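Local coordinates for protein ribonucleoside triphosphate reductase (Lactobacillus leichmannii, PDB 1L1L) that probably reduces ribonucleoside triphosphates to 2'-deoxyribonucleoside triphosphates, as a monomeric, allosterically regulated class II ribonucleotide reductase dependent on coenzyme B12, at residues G113-N117 / S453-W457; I398-V402 / I463-R469; S151-E156 / W457-R461; K448-F452 / L536-S541. All coordinates share one frame; numbering follows the deposited sequence.

Contact 1 (G113-N117 / S453-W457); sequences GDSLN and SPYDW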
loop_
_atom_site.group_PDB
_atom_site.type_symbol
_atom_site.label_atom_id
_atom_site.label_comp_id
_atom_site.label_asym_id
_atom_site.label_seq_id
_atom_site.Cartn_x
_atom_site.Cartn_y
_atom_site.Cartn_z
ATOM N N GLY A 113 6.189 -13.248 10.595
ATOM C CA GLY A 113 4.787 -13.411 10.248
ATOM C C GLY A 113 4.227 -12.154 9.605
ATOM O O GLY A 113 4.766 -11.065 9.806
ATOM N N ASP A 114 3.151 -12.305 8.837
ATOM C CA ASP A 114 2.507 -11.187 8.146
ATOM C C ASP A 114 3.419 -10.528 7.101
ATOM O O ASP A 114 3.011 -9.573 6.445
ATOM C CB ASP A 114 2.083 -10.083 9.131
ATOM C CG ASP A 114 1.214 -10.589 10.274
ATOM O OD1 ASP A 114 0.534 -11.624 10.132
ATOM O OD2 ASP A 114 1.195 -9.914 11.325
ATOM N N SER A 115 4.637 -11.037 6.937
ATOM C CA SER A 115 5.596 -10.435 6.011
ATOM C C SER A 115 5.241 -10.350 4.526
ATOM O O SER A 115 5.885 -9.600 3.790
ATOM C CB SER A 115 6.961 -11.114 6.163
ATOM O OG SER A 115 6.905 -12.496 5.842
ATOM N N LEU A 116 4.215 -11.080 4.086
ATOM C CA LEU A 116 3.828 -11.071 2.675
ATOM C C LEU A 116 2.646 -10.177 2.317
ATOM O O LEU A 116 2.282 -10.077 1.142
ATOM C CB LEU A 116 3.539 -12.507 2.191
ATOM C CG LEU A 116 4.721 -13.477 2.238
ATOM C CD1 LEU A 116 4.239 -14.905 1.982
ATOM C CD2 LEU A 116 5.765 -13.057 1.201
ATOM N N ASN A 117 2.041 -9.535 3.317
ATOM C CA ASN A 117 0.910 -8.638 3.083
ATOM C C ASN A 117 1.347 -7.226 3.469
ATOM O O ASN A 117 1.939 -7.033 4.528
ATOM C CB ASN A 117 -0.298 -9.075 3.917
ATOM C CG ASN A 117 -0.661 -10.531 3.692
ATOM O OD1 ASN A 117 -0.122 -11.421 4.345
ATOM N ND2 ASN A 117 -1.567 -10.779 2.750
ATOM N N SER A 453 0.165 -18.370 4.547
ATOM C CA SER A 453 1.408 -17.974 5.207
ATOM C C SER A 453 1.158 -17.755 6.704
ATOM O O SER A 453 0.011 -17.730 7.149
ATOM C CB SER A 453 1.970 -16.698 4.566
ATOM O OG SER A 453 0.999 -15.667 4.537
ATOM N N PRO A 454 2.229 -17.611 7.504
ATOM C CA PRO A 454 2.086 -17.401 8.952
ATOM C C PRO A 454 1.596 -15.992 9.302
ATOM O O PRO A 454 2.141 -15.007 8.803
ATOM C CB PRO A 454 3.502 -17.636 9.481
ATOM C CG PRO A 454 4.172 -18.457 8.404
ATOM C CD PRO A 454 3.645 -17.816 7.155
ATOM N N TYR A 455 0.571 -15.902 10.143
ATOM C CA TYR A 455 0.049 -14.600 10.579
ATOM C C TYR A 455 0.135 -14.503 12.098
ATOM O O TYR A 455 -0.268 -15.425 12.800
ATOM C CB TYR A 455 -1.401 -14.402 10.125
ATOM C CG TYR A 455 -1.551 -14.187 8.635
ATOM C CD1 TYR A 455 -1.835 -15.254 7.784
ATOM C CD2 TYR A 455 -1.388 -12.917 8.066
ATOM C CE1 TYR A 455 -1.956 -15.072 6.407
ATOM C CE2 TYR A 455 -1.505 -12.724 6.679
ATOM C CZ TYR A 455 -1.790 -13.815 5.856
ATOM O OH TYR A 455 -1.897 -13.669 4.480
ATOM N N ASP A 456 0.644 -13.378 12.601
ATOM C CA ASP A 456 0.816 -13.181 14.043
ATOM C C ASP A 456 -0.432 -12.893 14.881
ATOM O O ASP A 456 -0.479 -13.246 16.058
ATOM C CB ASP A 456 1.832 -12.065 14.313
ATOM C CG ASP A 456 3.204 -12.353 13.723
ATOM O OD1 ASP A 456 3.627 -13.531 13.680
ATOM O OD2 ASP A 456 3.875 -11.394 13.311
ATOM N N TRP A 457 -1.433 -12.244 14.301
ATOM C CA TRP A 457 -2.632 -11.914 15.064
ATOM C C TRP A 457 -3.779 -12.885 14.901
ATOM O O TRP A 457 -4.125 -13.286 13.786
ATOM C CB TRP A 457 -3.112 -10.505 14.720
ATOM C CG TRP A 457 -2.110 -9.479 15.059
ATOM C CD1 TRP A 457 -1.021 -9.126 14.325
ATOM C CD2 TRP A 457 -2.059 -8.699 16.258
ATOM N NE1 TRP A 457 -0.293 -8.173 14.988
ATOM C CE2 TRP A 457 -0.910 -7.891 16.179
ATOM C CE3 TRP A 457 -2.875 -8.606 17.393
ATOM C CZ2 TRP A 457 -0.551 -6.999 17.190
ATOM C CZ3 TRP A 457 -2.517 -7.717 18.399
ATOM C CH2 TRP A 457 -1.368 -6.927 18.289
HETATM O O HOH W 1 5.875 -14.344 13.337
HETATM O O HOH W 2 1.969 -12.616 5.198
HETATM O O HOH W 3 -3.480 -12.886 2.617
#

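Contact 2 (I398-V402 / I463-R469); sequences IDGDV and IIQKNRR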
loop_
_atom_site.group_PDB
_atom_site.type_symbol
_atom_site.label_atom_id
_atom_site.label_comp_id
_atom_site.label_asym_id
_atom_site.label_seq_id
_atom_site.Cartn_x
_atom_site.Cartn_y
_atom_site.Cartn_z
ATOM N N ILE A 398 -23.115 -9.952 1.286
ATOM C CA ILE A 398 -22.126 -10.764 0.581
ATOM C C ILE A 398 -20.740 -10.521 1.190
ATOM O O ILE A 398 -19.924 -11.439 1.284
ATOM C CB ILE A 398 -22.124 -10.448 -0.939
ATOM C CG1 ILE A 398 -21.276 -11.477 -1.685
ATOM C CG2 ILE A 398 -21.621 -9.033 -1.185
ATOM C CD1 ILE A 398 -21.291 -11.296 -3.191
ATOM N N ASP A 399 -20.489 -9.281 1.615
ATOM C CA ASP A 399 -19.230 -8.899 2.261
ATOM C C ASP A 399 -19.650 -8.155 3.544
ATOM O O ASP A 399 -19.224 -7.026 3.794
ATOM C CB ASP A 399 -18.420 -7.953 1.364
ATOM C CG ASP A 399 -16.913 -8.228 1.406
ATOM O OD1 ASP A 399 -16.401 -8.726 2.436
ATOM O OD2 ASP A 399 -16.229 -7.928 0.394
ATOM N N GLY A 400 -20.494 -8.807 4.339
ATOM C CA GLY A 400 -21.004 -8.215 5.566
ATOM C C GLY A 400 -20.048 -7.896 6.700
ATOM O O GLY A 400 -20.433 -7.188 7.629
ATOM N N ASP A 401 -18.821 -8.403 6.657
ATOM C CA ASP A 401 -17.864 -8.117 7.726
ATOM C C ASP A 401 -16.981 -6.901 7.421
ATOM O O ASP A 401 -16.108 -6.552 8.208
ATOM C CB ASP A 401 -16.967 -9.331 7.988
ATOM C CG ASP A 401 -17.693 -10.455 8.701
ATOM O OD1 ASP A 401 -17.170 -11.590 8.697
ATOM O OD2 ASP A 401 -18.780 -10.202 9.274
ATOM N N VAL A 402 -17.212 -6.265 6.276
ATOM C CA VAL A 402 -16.422 -5.106 5.877
ATOM C C VAL A 402 -16.668 -3.896 6.776
ATOM O O VAL A 402 -17.810 -3.516 7.010
ATOM C CB VAL A 402 -16.735 -4.697 4.422
ATOM C CG1 VAL A 402 -16.055 -3.376 4.096
ATOM C CG2 VAL A 402 -16.269 -5.783 3.459
ATOM N N ILE A 463 -10.256 -14.264 10.370
ATOM C CA ILE A 463 -10.919 -13.618 9.248
ATOM C C ILE A 463 -10.426 -14.145 7.898
ATOM O O ILE A 463 -11.214 -14.315 6.968
ATOM C CB ILE A 463 -10.731 -12.080 9.286
ATOM C CG1 ILE A 463 -11.602 -11.437 8.213
ATOM C CG2 ILE A 463 -9.283 -11.708 9.049
ATOM C CD1 ILE A 463 -13.077 -11.693 8.403
ATOM N N ILE A 464 -9.128 -14.393 7.790
ATOM C CA ILE A 464 -8.558 -14.899 6.544
ATOM C C ILE A 464 -9.063 -16.318 6.266
ATOM O O ILE A 464 -9.377 -16.670 5.119
ATOM C CB ILE A 464 -7.021 -14.905 6.608
ATOM C CG1 ILE A 464 -6.503 -13.468 6.660
ATOM C CG2 ILE A 464 -6.450 -15.612 5.395
ATOM C CD1 ILE A 464 -5.030 -13.381 6.905
ATOM N N GLN A 465 -9.139 -17.124 7.324
ATOM C CA GLN A 465 -9.623 -18.495 7.219
ATOM C C GLN A 465 -11.032 -18.480 6.637
ATOM O O GLN A 465 -11.394 -19.316 5.808
ATOM C CB GLN A 465 -9.646 -19.146 8.604
ATOM C CG GLN A 465 -10.372 -20.485 8.659
ATOM C CD GLN A 465 -9.698 -21.565 7.829
ATOM O OE1 GLN A 465 -8.533 -21.907 8.060
ATOM N NE2 GLN A 465 -10.430 -22.114 6.858
ATOM N N LYS A 466 -11.818 -17.503 7.067
ATOM C CA LYS A 466 -13.188 -17.380 6.610
ATOM C C LYS A 466 -13.317 -16.736 5.236
ATOM O O LYS A 466 -14.197 -17.113 4.462
ATOM C CB LYS A 466 -13.996 -16.585 7.642
ATOM C CG LYS A 466 -15.430 -16.293 7.237
ATOM C CD LYS A 466 -16.130 -15.483 8.313
ATOM C CE LYS A 466 -17.461 -14.950 7.824
ATOM N NZ LYS A 466 -18.074 -14.015 8.816
ATOM N N ASN A 467 -12.441 -15.779 4.927
ATOM C CA ASN A 467 -12.504 -15.072 3.644
ATOM C C ASN A 467 -11.573 -15.515 2.514
ATOM O O ASN A 467 -11.996 -15.578 1.363
ATOM C CB ASN A 467 -12.302 -13.565 3.856
ATOM C CG ASN A 467 -13.463 -12.917 4.580
ATOM O OD1 ASN A 467 -14.528 -13.516 4.736
ATOM N ND2 ASN A 467 -13.269 -11.674 5.008
ATOM N N ARG A 468 -10.314 -15.797 2.825
ATOM C CA ARG A 468 -9.354 -16.204 1.793
ATOM C C ARG A 468 -9.405 -15.179 0.664
ATOM O O ARG A 468 -9.298 -15.521 -0.514
ATOM C CB ARG A 468 -9.707 -17.593 1.246
ATOM C CG ARG A 468 -9.621 -18.705 2.276
ATOM C CD ARG A 468 -8.192 -18.942 2.724
ATOM N NE ARG A 468 -8.117 -19.987 3.741
ATOM C CZ ARG A 468 -6.998 -20.363 4.353
ATOM N NH1 ARG A 468 -5.843 -19.783 4.052
ATOM N NH2 ARG A 468 -7.036 -21.315 5.277
ATOM N N ARG A 469 -9.572 -13.913 1.036
ATOM C CA ARG A 469 -9.670 -12.834 0.062
ATOM C C ARG A 469 -8.414 -12.668 -0.804
ATOM O O ARG A 469 -7.286 -12.753 -0.322
ATOM C CB ARG A 469 -9.978 -11.503 0.782
ATOM C CG ARG A 469 -10.499 -10.401 -0.133
ATOM C CD ARG A 469 -10.483 -9.030 0.557
ATOM N NE ARG A 469 -11.337 -8.995 1.739
ATOM C CZ ARG A 469 -12.645 -8.784 1.713
ATOM N NH1 ARG A 469 -13.266 -8.582 0.559
ATOM N NH2 ARG A 469 -13.334 -8.777 2.847
HETATM O O HOH W 4 -16.360 -12.140 6.067
#

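Contact 3 (S151-E156 / W457-R461); sequences SFLFDE and WEISR. Unlike the reference sequence in segment 151-156: Phe152 (reference Cys).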
loop_
_atom_site.group_PDB
_atom_site.type_symbol
_atom_site.label_atom_id
_atom_site.label_comp_id
_atom_site.label_asym_id
_atom_site.label_seq_id
_atom_site.Cartn_x
_atom_site.Cartn_y
_atom_site.Cartn_z
ATOM N N SER A 151 -1.957 -1.224 19.020
ATOM C CA SER A 151 -0.830 -2.151 18.986
ATOM C C SER A 151 -0.791 -2.839 17.628
ATOM O O SER A 151 0.292 -3.068 17.070
ATOM C CB SER A 151 -0.962 -3.202 20.090
ATOM O OG SER A 151 -0.797 -2.608 21.366
ATOM N N PHE A 152 -1.975 -3.178 17.120
ATOM C CA PHE A 152 -2.102 -3.841 15.823
ATOM C C PHE A 152 -1.552 -2.909 14.752
ATOM O O PHE A 152 -0.702 -3.293 13.940
ATOM C CB PHE A 152 -3.569 -4.150 15.517
ATOM C CG PHE A 152 -3.771 -4.833 14.196
ATOM C CD1 PHE A 152 -3.613 -6.218 14.082
ATOM C CD2 PHE A 152 -4.020 -4.091 13.045
ATOM C CE1 PHE A 152 -3.697 -6.848 12.841
ATOM C CE2 PHE A 152 -4.101 -4.714 11.799
ATOM C CZ PHE A 152 -3.939 -6.091 11.697
ATOM N N LEU A 153 -2.047 -1.672 14.747
ATOM C CA LEU A 153 -1.584 -0.693 13.773
ATOM C C LEU A 153 -0.072 -0.458 13.873
ATOM O O LEU A 153 0.630 -0.452 12.854
ATOM C CB LEU A 153 -2.337 0.627 13.962
ATOM C CG LEU A 153 -1.895 1.809 13.101
ATOM C CD1 LEU A 153 -3.102 2.470 12.492
ATOM C CD2 LEU A 153 -1.122 2.785 13.953
ATOM N N PHE A 154 0.421 -0.265 15.098
ATOM C CA PHE A 154 1.838 -0.019 15.374
ATOM C C PHE A 154 2.691 -1.176 14.817
ATOM O O PHE A 154 3.703 -0.971 14.144
ATOM C CB PHE A 154 2.030 0.085 16.897
ATOM C CG PHE A 154 3.338 0.716 17.339
ATOM C CD1 PHE A 154 4.244 1.245 16.428
ATOM C CD2 PHE A 154 3.638 0.798 18.701
ATOM C CE1 PHE A 154 5.427 1.844 16.856
ATOM C CE2 PHE A 154 4.815 1.394 19.142
ATOM C CZ PHE A 154 5.717 1.921 18.218
ATOM N N ASP A 155 2.249 -2.392 15.088
ATOM C CA ASP A 155 2.986 -3.582 14.647
ATOM C C ASP A 155 3.072 -3.693 13.116
ATOM O O ASP A 155 4.166 -3.767 12.552
ATOM C CB ASP A 155 2.339 -4.831 15.262
ATOM C CG ASP A 155 3.138 -6.102 14.993
ATOM O OD1 ASP A 155 4.375 -6.045 15.101
ATOM O OD2 ASP A 155 2.520 -7.143 14.690
ATOM N N GLU A 156 1.929 -3.667 12.445
ATOM C CA GLU A 156 1.912 -3.775 10.989
ATOM C C GLU A 156 2.672 -2.618 10.348
ATOM O O GLU A 156 3.333 -2.788 9.316
ATOM C CB GLU A 156 0.475 -3.832 10.479
ATOM C CG GLU A 156 -0.312 -5.035 10.973
ATOM C CD GLU A 156 0.430 -6.365 10.785
ATOM O OE1 GLU A 156 1.180 -6.502 9.791
ATOM O OE2 GLU A 156 0.242 -7.268 11.632
ATOM N N TRP A 457 -1.433 -12.244 14.301
ATOM C CA TRP A 457 -2.632 -11.914 15.064
ATOM C C TRP A 457 -3.779 -12.885 14.901
ATOM O O TRP A 457 -4.125 -13.286 13.786
ATOM C CB TRP A 457 -3.112 -10.505 14.720
ATOM C CG TRP A 457 -2.110 -9.479 15.059
ATOM C CD1 TRP A 457 -1.021 -9.126 14.325
ATOM C CD2 TRP A 457 -2.059 -8.699 16.258
ATOM N NE1 TRP A 457 -0.293 -8.173 14.988
ATOM C CE2 TRP A 457 -0.910 -7.891 16.179
ATOM C CE3 TRP A 457 -2.875 -8.606 17.393
ATOM C CZ2 TRP A 457 -0.551 -6.999 17.190
ATOM C CZ3 TRP A 457 -2.517 -7.717 18.399
ATOM C CH2 TRP A 457 -1.368 -6.927 18.289
ATOM N N GLU A 458 -4.386 -13.246 16.026
ATOM C CA GLU A 458 -5.492 -14.179 16.010
ATOM C C GLU A 458 -6.619 -13.706 15.112
ATOM O O GLU A 458 -7.131 -14.464 14.295
ATOM C CB GLU A 458 -6.046 -14.387 17.417
ATOM C CG GLU A 458 -7.151 -15.433 17.450
ATOM C CD GLU A 458 -7.799 -15.562 18.808
ATOM O OE1 GLU A 458 -8.505 -14.614 19.223
ATOM O OE2 GLU A 458 -7.598 -16.611 19.459
ATOM N N ILE A 459 -7.011 -12.448 15.268
ATOM C CA ILE A 459 -8.102 -11.905 14.477
ATOM C C ILE A 459 -7.844 -11.990 12.971
ATOM O O ILE A 459 -8.775 -12.173 12.189
ATOM C CB ILE A 459 -8.395 -10.442 14.875
ATOM C CG1 ILE A 459 -9.660 -9.966 14.166
ATOM C CG2 ILE A 459 -7.192 -9.554 14.549
ATOM C CD1 ILE A 459 -10.123 -8.593 14.598
ATOM N N SER A 460 -6.582 -11.856 12.567
ATOM C CA SER A 460 -6.235 -11.933 11.149
ATOM C C SER A 460 -6.367 -13.383 10.667
ATOM O O SER A 460 -6.920 -13.645 9.595
ATOM C CB SER A 460 -4.802 -11.437 10.919
ATOM O OG SER A 460 -4.645 -10.086 11.341
ATOM N N ARG A 461 -5.854 -14.321 11.459
ATOM C CA ARG A 461 -5.934 -15.734 11.099
ATOM C C ARG A 461 -7.387 -16.161 10.890
ATOM O O ARG A 461 -7.725 -16.796 9.885
ATOM C CB ARG A 461 -5.297 -16.614 12.188
ATOM C CG ARG A 461 -3.776 -16.487 12.297
ATOM C CD ARG A 461 -3.157 -17.642 13.097
ATOM N NE ARG A 461 -3.529 -17.631 14.508
ATOM C CZ ARG A 461 -2.792 -17.102 15.479
ATOM N NH1 ARG A 461 -1.624 -16.538 15.203
ATOM N NH2 ARG A 461 -3.227 -17.133 16.734
#

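Contact 4 (K448-F452 / L536-S541); sequences KRVTF and LGCNES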
loop_
_atom_site.group_PDB
_atom_site.type_symbol
_atom_site.label_atom_id
_atom_site.label_comp_id
_atom_site.label_asym_id
_atom_site.label_seq_id
_atom_site.Cartn_x
_atom_site.Cartn_y
_atom_site.Cartn_z
ATOM N N LYS A 448 -3.917 -16.884 -3.605
ATOM C CA LYS A 448 -4.532 -17.877 -2.740
ATOM C C LYS A 448 -3.509 -18.501 -1.801
ATOM O O LYS A 448 -3.793 -18.743 -0.629
ATOM C CB LYS A 448 -5.184 -18.983 -3.572
ATOM C CG LYS A 448 -6.192 -19.802 -2.790
ATOM C CD LYS A 448 -7.500 -19.028 -2.646
ATOM C CE LYS A 448 -8.483 -19.755 -1.754
ATOM N NZ LYS A 448 -9.843 -19.177 -1.885
ATOM N N ARG A 449 -2.315 -18.776 -2.317
ATOM C CA ARG A 449 -1.281 -19.378 -1.493
ATOM C C ARG A 449 -0.823 -18.460 -0.364
ATOM O O ARG A 449 -0.639 -18.901 0.776
ATOM C CB ARG A 449 -0.095 -19.811 -2.356
ATOM C CG ARG A 449 -0.306 -21.192 -3.036
ATOM C CD ARG A 449 1.011 -21.759 -3.599
ATOM N NE ARG A 449 1.523 -20.978 -4.728
ATOM C CZ ARG A 449 1.016 -20.996 -5.954
ATOM N NH1 ARG A 449 -0.034 -21.762 -6.241
ATOM N NH2 ARG A 449 1.556 -20.242 -6.901
ATOM N N VAL A 450 -0.646 -17.178 -0.669
ATOM C CA VAL A 450 -0.221 -16.241 0.359
ATOM C C VAL A 450 -1.126 -16.372 1.595
ATOM O O VAL A 450 -0.665 -16.232 2.727
ATOM C CB VAL A 450 -0.259 -14.782 -0.179
ATOM C CG1 VAL A 450 -0.023 -13.789 0.947
ATOM C CG2 VAL A 450 0.804 -14.604 -1.246
ATOM N N THR A 451 -2.406 -16.665 1.382
ATOM C CA THR A 451 -3.339 -16.801 2.502
ATOM C C THR A 451 -3.021 -17.958 3.456
ATOM O O THR A 451 -3.672 -18.106 4.494
ATOM C CB THR A 451 -4.798 -16.957 2.023
ATOM O OG1 THR A 451 -4.993 -18.260 1.456
ATOM C CG2 THR A 451 -5.131 -15.904 0.992
ATOM N N PHE A 452 -2.036 -18.788 3.112
ATOM C CA PHE A 452 -1.658 -19.888 3.997
ATOM C C PHE A 452 -0.343 -19.588 4.715
ATOM O O PHE A 452 0.204 -20.445 5.416
ATOM C CB PHE A 452 -1.543 -21.213 3.223
ATOM C CG PHE A 452 -2.865 -21.778 2.786
ATOM C CD1 PHE A 452 -3.468 -21.350 1.613
ATOM C CD2 PHE A 452 -3.519 -22.734 3.562
ATOM C CE1 PHE A 452 -4.698 -21.859 1.213
ATOM C CE2 PHE A 452 -4.754 -23.250 3.168
ATOM C CZ PHE A 452 -5.344 -22.814 1.994
ATOM N N LEU A 536 -7.479 -27.697 -2.590
ATOM C CA LEU A 536 -6.897 -27.438 -1.280
ATOM C C LEU A 536 -7.866 -27.736 -0.146
ATOM O O LEU A 536 -7.452 -28.005 0.983
ATOM C CB LEU A 536 -6.444 -25.979 -1.189
ATOM C CG LEU A 536 -5.319 -25.582 -2.139
ATOM C CD1 LEU A 536 -4.930 -24.134 -1.877
ATOM C CD2 LEU A 536 -4.127 -26.500 -1.924
ATOM N N GLY A 537 -9.155 -27.678 -0.454
ATOM C CA GLY A 537 -10.167 -27.941 0.551
ATOM C C GLY A 537 -10.432 -26.774 1.487
ATOM O O GLY A 537 -10.882 -26.978 2.614
ATOM N N CYS A 538 -10.161 -25.552 1.033
ATOM C CA CYS A 538 -10.388 -24.357 1.856
ATOM C C CYS A 538 -11.589 -23.595 1.321
ATOM O O CYS A 538 -12.204 -24.003 0.341
ATOM C CB CYS A 538 -9.173 -23.433 1.805
ATOM S SG CYS A 538 -8.957 -22.644 0.182
ATOM N N ASN A 539 -11.913 -22.472 1.957
ATOM C CA ASN A 539 -13.032 -21.647 1.522
ATOM C C ASN A 539 -12.674 -20.908 0.242
ATOM O O ASN A 539 -11.504 -20.625 -0.012
ATOM C CB ASN A 539 -13.384 -20.632 2.606
ATOM C CG ASN A 539 -13.934 -21.284 3.846
ATOM O OD1 ASN A 539 -14.973 -21.936 3.795
ATOM N ND2 ASN A 539 -13.238 -21.124 4.969
ATOM N N GLU A 540 -13.682 -20.607 -0.566
ATOM C CA GLU A 540 -13.457 -19.885 -1.810
ATOM C C GLU A 540 -13.304 -18.419 -1.432
ATOM O O GLU A 540 -13.911 -17.972 -0.465
ATOM C CB GLU A 540 -14.647 -20.067 -2.755
ATOM C CG GLU A 540 -15.039 -21.526 -2.962
ATOM C CD GLU A 540 -16.017 -21.725 -4.106
ATOM O OE1 GLU A 540 -16.934 -20.888 -4.265
ATOM O OE2 GLU A 540 -15.881 -22.734 -4.844
ATOM N N SER A 541 -12.485 -17.682 -2.176
ATOM C CA SER A 541 -12.261 -16.261 -1.908
ATOM C C SER A 541 -13.560 -15.453 -1.893
ATOM O O SER A 541 -14.322 -15.491 -2.856
ATOM C CB SER A 541 -11.321 -15.683 -2.970
ATOM O OG SER A 541 -10.064 -16.325 -2.925
#

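Contact 1 (G113-N117 / S453-W457)
The Tyr455 ring meets Asn117 at its hydroxyl-bearing edge: Asn117 OD1 lies near the ring plane, 3.0 Å from Tyr455 CE2 and 2.9 Å from Tyr455 OH, with the amide plane turned 37° from the ring. Asp114 OD1 approaches the same ring obliquely, 3.1 Å from Tyr455 CD2. At the Trp457 indole the approach is in plane, Asp114 OD2 standing off the edge 3.8 Å from CD1. The Asp114 carboxylate thus has one oxygen turned to each of two aromatic side chains. Its CG lies beside the backbone N (chi1 -54°), which brings the carboxylate within reach of Asp456 N; this amide donates to Asp114 OD1 from above the carboxylate plane. Asp114 N donates an almost straight bond to Pro454 O (2.9 Å, 171° at the hydrogen). Asp114 opens a type I beta turn that ends at Asn117, in the loop leading to strand 119-123. This turn packs on the linker between helices 436-450 and 458-467, close to the Cys119-Cys419 disulfide, probably the redox-active pair that supplies reducing equivalents in class II reductases, and Asn117 ND2 is bonded to Cys419 O. The carboxylates of Asp114 and Asp456 approach to 3.6 Å between their OD2 atoms, where Lys159 forms a salt bridge with each and probably offsets their repulsion. One water joins Leu116 N, Asn117 OD1 and Ser453 OG, whose hydroxyl also bonds Val450 O.

Contact 2 (I398-V402 / I463-R469)
Asp399 and Arg469 face each other in an end-on, two-pronged salt bridge that ties the type I beta turn Asp399-Val402, at the entry to strand 402-405, to the chain just past the C-terminal end of helix 458-467 in this 10-stranded alpha-beta barrel enzyme. Arg469 NH1 donates to Asp399 OD2 (3.0 Å, 174° at the hydrogen) and Arg469 NH2 to Asp399 OD1 (3.1 Å). Both oxygens use their syn lone pairs, and the carboxylate and guanidinium planes are only 17° apart, nearly coplanar, each oxygen taking one N-H. Lys543 is a further ionic partner of Asp399 OD2, and Glu417 takes Arg469 NE, so the bridge belongs to a larger charge network. The second salt bridge is single-pronged: the extended Lys466 chain crosses Asp401 at about a right angle and brings NZ to OD1 at 2.6 Å, on the syn side but 20° out of the carboxylate plane. Lys466 also touches a crystal neighbour, which may influence its pose. Val402 CG2 packs obliquely against the guanidinium, 4.2 Å from Arg469 NH2. One water donates to both Asp401 OD1 (2.8 Å) and Asn467 OD1 (2.6 Å), linking the turn to the last turn of the helix.

Contact 3 (S151-E156 / W457-R461)
Phe152 turns its ring edge onto one face of the Trp457 indole in a T-shaped (edge-to-face) pair. Residue 152 is Phe in this crystal; the reference sequence has Cys. The Phe152 ring and the five-membered ring of Trp457 have centroids 4.8 Å apart and planes at 68°, and the closest atoms are Phe152 CD1 and Trp457 CD2, at 3.6 Å. Beside this pair, Phe152 CA makes an off-centre CH-pi contact with the six-membered ring, 4.2 Å from its centroid, so backbone and side chain both touch the indole, CD1 over one face. At the indole edge, Trp457 NE1 donates to Asp155 OD2 at 3.0 Å (158° at the hydrogen), close to the ring plane and on the anti lone pair of that oxygen. Glu156 OE2 comes obliquely to within 3.5 Å of Trp457 CD1. Ser460 OG, bonded to Gly416 O, lies near the plane of the Phe152 ring, 3.7 Å from CE1.

In the next layer, Phe152 chi1 (180°, CG opposite the backbone N) swings the ring out toward the start of helix 458-467, and Glu156 CG, one turn on, sits over a face of it. Asp155 is held by salt bridges from Arg224 to OD1 and from Lys159 to OD2; both charges probably stabilise the carboxylate. Trp457 is the N-cap residue of helix 458-467, and its carbonyl accepts from Arg461 N. The contact joins helix 148-158 to the start of helix 458-467, with Phe152, Glu156 and Ser460 resting on strand 119-123, Leu153 on strand 162-166, and Ser151 and Phe154 on helix 224-236.

Contact 4 (K448-F452 / L536-S541)
Lys448 reaches the 536-541 loop because its CG projects opposite the backbone N (chi1 -162°) and the chain then kinks at chi2 (77°) before running out straight to NZ. From 536-541, the chi1 of Cys538 (70°) wedges SG between its own backbone N and carbonyl carbon, where it lies 3.5 Å from Lys448 CE. The ammonium donates to Asn539 O at 2.9 Å, in the carbonyl plane and on a lone pair, while Asp529 is its salt-bridge partner. Lys448 NZ is also 3.0 Å from Ser541 OG, a hydroxyl bonded to Arg468 O and Asp529. The loop begins where a Schellman motif ends helix 512-536: Gly537, with positive phi, is its C-prime residue, and Cys538 N bonds back to Ser533 O. This helix end packs against the C-terminal end of helix 436-450 through Phe452. Leu536 CD1 reaches Phe452 CE1 obliquely at 3.8 Å; Cys538 CB meets Phe452 CZ near the ring plane at 3.9 Å. The Cys538 sulfur is a sulfur-aromatic neighbour at the ring edge, 5.3 Å from the centroid, and Arg468 adds a cation-pi contact to the same ring.

Overall arrangement
From the N terminus, the first segments come in the order 113-117, 151-156, 398-402 and 448-452, and their partners follow in the same order. No contact therefore nests within another: contacts 1 and 3 close long loops that end together at Trp457, and every other pair crosses. Contact 1 brings the approach to strand 119-123 onto the linker between helices 436-450 and 458-467. Contacts 3 and 2 then fix the beginning and end of helix 458-467, to helix 148-158 and to the entry of strand 402-405. Contact 4 joins helix 436-450 to the end of helix 512-536. Its centre lies about 12 Å from that of contact 2, with a probable hydrogen bond from Asn539 ND2 to Gln465 O.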